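Local coordinates for regulator of Ty1 transposition protein 107 (PDB 3T7K) that binds phosphorylated histone H2A through C-terminal tandem BRCT repeats and takes part in DNA damage repair, at residues P132-V135 and F136-A139; V202-A205 and S206-K209. All coordinates share one frame; numbering follows the deposited sequence.

Contact 1 of 2, residues P132-V135 and F136-A139; sequences PTKV and FERA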
# COMPACT_ATOMS: atom_id res chain seq x y z
N PRO C 132 -12.13 2.41 3.65
CA PRO C 132 -11.58 1.08 3.39
C PRO C 132 -12.40 0.30 2.36
O PRO C 132 -12.10 -0.86 2.08
CB PRO C 132 -11.67 0.40 4.76
CG PRO C 132 -12.81 1.07 5.41
CD PRO C 132 -12.72 2.50 4.99
N THR C 133 -13.42 0.95 1.79
CA THR C 133 -14.25 0.32 0.76
C THR C 133 -14.32 1.22 -0.46
O THR C 133 -14.01 2.42 -0.38
CB THR C 133 -15.68 0.08 1.27
OG1 THR C 133 -16.25 1.33 1.70
CG2 THR C 133 -15.67 -0.87 2.45
N LYS C 134 -14.71 0.64 -1.59
CA LYS C 134 -15.04 1.43 -2.78
C LYS C 134 -16.54 1.70 -2.84
O LYS C 134 -17.32 1.03 -2.19
CB LYS C 134 -14.58 0.72 -4.05
CG LYS C 134 -13.13 0.38 -4.07
CD LYS C 134 -12.27 1.63 -4.08
CE LYS C 134 -10.83 1.23 -4.35
NZ LYS C 134 -9.89 2.34 -4.10
N VAL C 135 -16.93 2.69 -3.63
CA VAL C 135 -18.26 3.25 -3.55
C VAL C 135 -19.31 2.18 -3.91
O VAL C 135 -20.31 2.04 -3.22
CB VAL C 135 -18.40 4.51 -4.45
CG1 VAL C 135 -18.05 4.17 -5.89
CG2 VAL C 135 -19.81 5.10 -4.36
N PHE C 136 -19.05 1.38 -4.94
CA PHE C 136 -20.03 0.35 -5.33
C PHE C 136 -19.96 -0.87 -4.44
O PHE C 136 -20.95 -1.57 -4.23
CB PHE C 136 -19.83 -0.06 -6.77
CG PHE C 136 -20.12 1.03 -7.74
CD1 PHE C 136 -21.41 1.52 -7.86
CD2 PHE C 136 -19.13 1.57 -8.52
CE1 PHE C 136 -21.69 2.53 -8.76
CE2 PHE C 136 -19.40 2.58 -9.41
CZ PHE C 136 -20.68 3.06 -9.53
N GLU C 137 -18.77 -1.10 -3.90
CA GLU C 137 -18.60 -2.14 -2.93
C GLU C 137 -19.43 -1.83 -1.69
O GLU C 137 -20.13 -2.71 -1.17
CB GLU C 137 -17.12 -2.28 -2.57
CG GLU C 137 -16.87 -3.12 -1.37
CD GLU C 137 -15.42 -3.20 -1.00
OE1 GLU C 137 -14.59 -2.42 -1.54
OE2 GLU C 137 -15.11 -4.06 -0.15
N ARG C 138 -19.36 -0.59 -1.22
CA ARG C 138 -20.23 -0.10 -0.15
C ARG C 138 -21.71 -0.27 -0.46
O ARG C 138 -22.52 -0.41 0.47
CB ARG C 138 -20.03 1.40 0.07
CG ARG C 138 -18.85 1.76 0.88
CD ARG C 138 -18.97 3.16 1.48
NE ARG C 138 -18.78 4.26 0.53
CZ ARG C 138 -17.64 4.55 -0.07
NH1 ARG C 138 -16.55 3.80 0.13
NH2 ARG C 138 -17.57 5.60 -0.89
N ALA C 139 -22.08 -0.20 -1.73
CA ALA C 139 -23.49 -0.22 -2.12
C ALA C 139 -23.99 -1.63 -2.39
O ALA C 139 -25.14 -1.82 -2.79
CB ALA C 139 -23.71 0.64 -3.36
O HOH W 1 -12.92 -3.38 1.53
O HOH W 2 -14.52 5.72 -1.35
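Glu137 reaches back over the turn that starts helix 135-138 and takes the amide of Lys134 on its carboxylate. The bond from Lys134 N to Glu137 OE1 is 3.1 Å long and nearly straight (169°), but the donor arrives from above the carboxylate plane. With CG anti to the backbone N (chi1 167°) and an extended chain beyond it, Glu137 reaches the incoming loop, its side chain crossing that of Thr133 at about a right angle. A water then ties its other oxygen, OE2, to Pro132 O; OE2 also lies close to the like-charged Glu17 of the second subunit.

Backbone bonding is thin: Arg138 N donates to Lys134 O at 2.8 Å, whereas the bond from Ala139 N to Val135 O is weak.

Arg138 also reaches back toward the loop, by a different course. Its chain bends at chi3 (-74°), which lays one guanidinium face over Val135 CA and brings NH1 to Thr133 OG1 at 2.9 Å, a bond whose exact place is less sure because that hydroxyl is modelled too tightly. Thr133 O lies at the guanidinium edge, and NH2 donates to a second water as well as to Leu239 O.

The apolar part is a CH-pi contact: Val135 CG1 sits over one face of the Phe136 ring, 4.2 Å from its centroid.

Beyond the turn, the Phe136 ring meets Trp231, Cys232 and Ile236, so the short helix 135-138 packs on helix 229-237 of its own repeat, while Lys134 NZ reaches across to a salt bridge with Glu81 of the first.

Contact 2 of 2, residues V202-A205 and S206-K209; sequences VTKA and SQVK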
# COMPACT_ATOMS: atom_id res chain seq x y z
N VAL C 202 -27.85 0.23 -18.82
CA VAL C 202 -28.42 0.18 -20.15
C VAL C 202 -28.40 1.54 -20.80
O VAL C 202 -28.14 2.55 -20.15
CB VAL C 202 -29.87 -0.38 -20.13
CG1 VAL C 202 -29.88 -1.81 -19.62
CG2 VAL C 202 -30.78 0.50 -19.29
N THR C 203 -28.68 1.54 -22.10
CA THR C 203 -28.74 2.74 -22.93
C THR C 203 -30.18 3.08 -23.34
O THR C 203 -30.60 4.23 -23.25
CB THR C 203 -27.91 2.55 -24.21
OG1 THR C 203 -26.52 2.44 -23.88
CG2 THR C 203 -28.12 3.72 -25.16
N LYS C 204 -30.94 2.07 -23.78
CA LYS C 204 -32.24 2.31 -24.41
C LYS C 204 -33.43 1.78 -23.62
O LYS C 204 -33.32 0.77 -22.91
CB LYS C 204 -32.28 1.68 -25.80
CG LYS C 204 -31.20 2.15 -26.76
CD LYS C 204 -31.20 1.28 -28.02
CE LYS C 204 -32.60 1.14 -28.60
NZ LYS C 204 -32.67 0.19 -29.75
N ALA C 205 -34.58 2.44 -23.76
CA ALA C 205 -35.82 1.94 -23.20
C ALA C 205 -36.14 0.60 -23.84
O ALA C 205 -36.80 -0.26 -23.24
CB ALA C 205 -36.95 2.93 -23.45
N SER C 206 -35.66 0.41 -25.06
CA SER C 206 -35.86 -0.84 -25.78
C SER C 206 -35.19 -1.98 -25.02
O SER C 206 -35.54 -3.15 -25.20
CB SER C 206 -35.27 -0.75 -27.18
OG SER C 206 -34.00 -1.37 -27.25
N GLN C 207 -34.23 -1.63 -24.18
CA GLN C 207 -33.47 -2.64 -23.46
C GLN C 207 -34.10 -2.92 -22.10
O GLN C 207 -34.08 -4.06 -21.62
CB GLN C 207 -32.01 -2.20 -23.30
CG GLN C 207 -31.24 -2.18 -24.61
CD GLN C 207 -29.97 -1.36 -24.53
OE1 GLN C 207 -29.88 -0.40 -23.76
NE2 GLN C 207 -28.97 -1.74 -25.32
N VAL C 208 -34.66 -1.89 -21.49
CA VAL C 208 -35.37 -2.06 -20.24
C VAL C 208 -36.51 -3.08 -20.42
O VAL C 208 -36.65 -4.01 -19.62
CB VAL C 208 -35.92 -0.71 -19.72
CG1 VAL C 208 -36.75 -0.90 -18.47
CG2 VAL C 208 -34.78 0.29 -19.47
N LYS C 209 -37.29 -2.92 -21.47
CA LYS C 209 -38.42 -3.82 -21.70
C LYS C 209 -37.96 -5.26 -21.88
O LYS C 209 -38.44 -6.16 -21.21
CB LYS C 209 -39.23 -3.37 -22.92
CG LYS C 209 -39.73 -1.94 -22.82
CD LYS C 209 -40.00 -1.37 -24.20
CE LYS C 209 -40.75 -0.05 -24.13
NZ LYS C 209 -40.68 0.67 -25.43
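Gln207 turns its side-chain carbonyl back on the loop leading into helix 205-218, where OE1 accepts two successive backbone amides. Thr203 N comes in the carbonyl plane at 2.8 Å; Lys204 N, 2.7 Å away, approaches from above that plane along a straighter N-H line (169°). With CG beside its own backbone N (chi1 -68°) and the chain extended beyond, the amide group reaches both donors. Its NE2 makes a weak hydrogen bond to Asp149, whose carboxylate also takes Thr203 OG1.

Lys204 occupies the N-cap position, and its carbonyl serves the first turn: Gln207 N donates to Lys204 O at 2.9 Å, and Val208 N adds a weak bond to the same oxygen. Lys209 N pairs with Ala205 O at 3.2 Å. Apolar packing is slight, with Val202 CG2 meeting Val208 CG2 at 4.0 Å; both valines also touch Leu250 of strand 249-253.

Replacing Gln207 with a leucine would probably leave the amides of Thr203 and Lys204 without their shared acceptor and let the loop shift against the helix. One side-chain oxygen of the buried Gln207 thus satisfies two loop amides, and within the two segments the link from loop to helix is mainly polar.

Overall arrangement
Both contacts belong to the second BRCT repeat, and contact 1 closes before contact 2 opens along the chain. Their centres lie 26 Å apart and their nearest atoms about 12 Å, so they do not touch. Each marks an entry into a helix: contact 1 leads into helix 135-138, just ahead of strand 143-147, and contact 2 joins strand 198-201 to helix 205-218. Those two strands are neighbours and parallel in the five-stranded mixed sheet. Contact 1 lies toward the first repeat and also meets the second subunit, whereas contact 2 lies farther out, touched by no other chain of the assembly. They are thus two local turns at helix starts, one near the seam between repeats and subunits, the other well away from it.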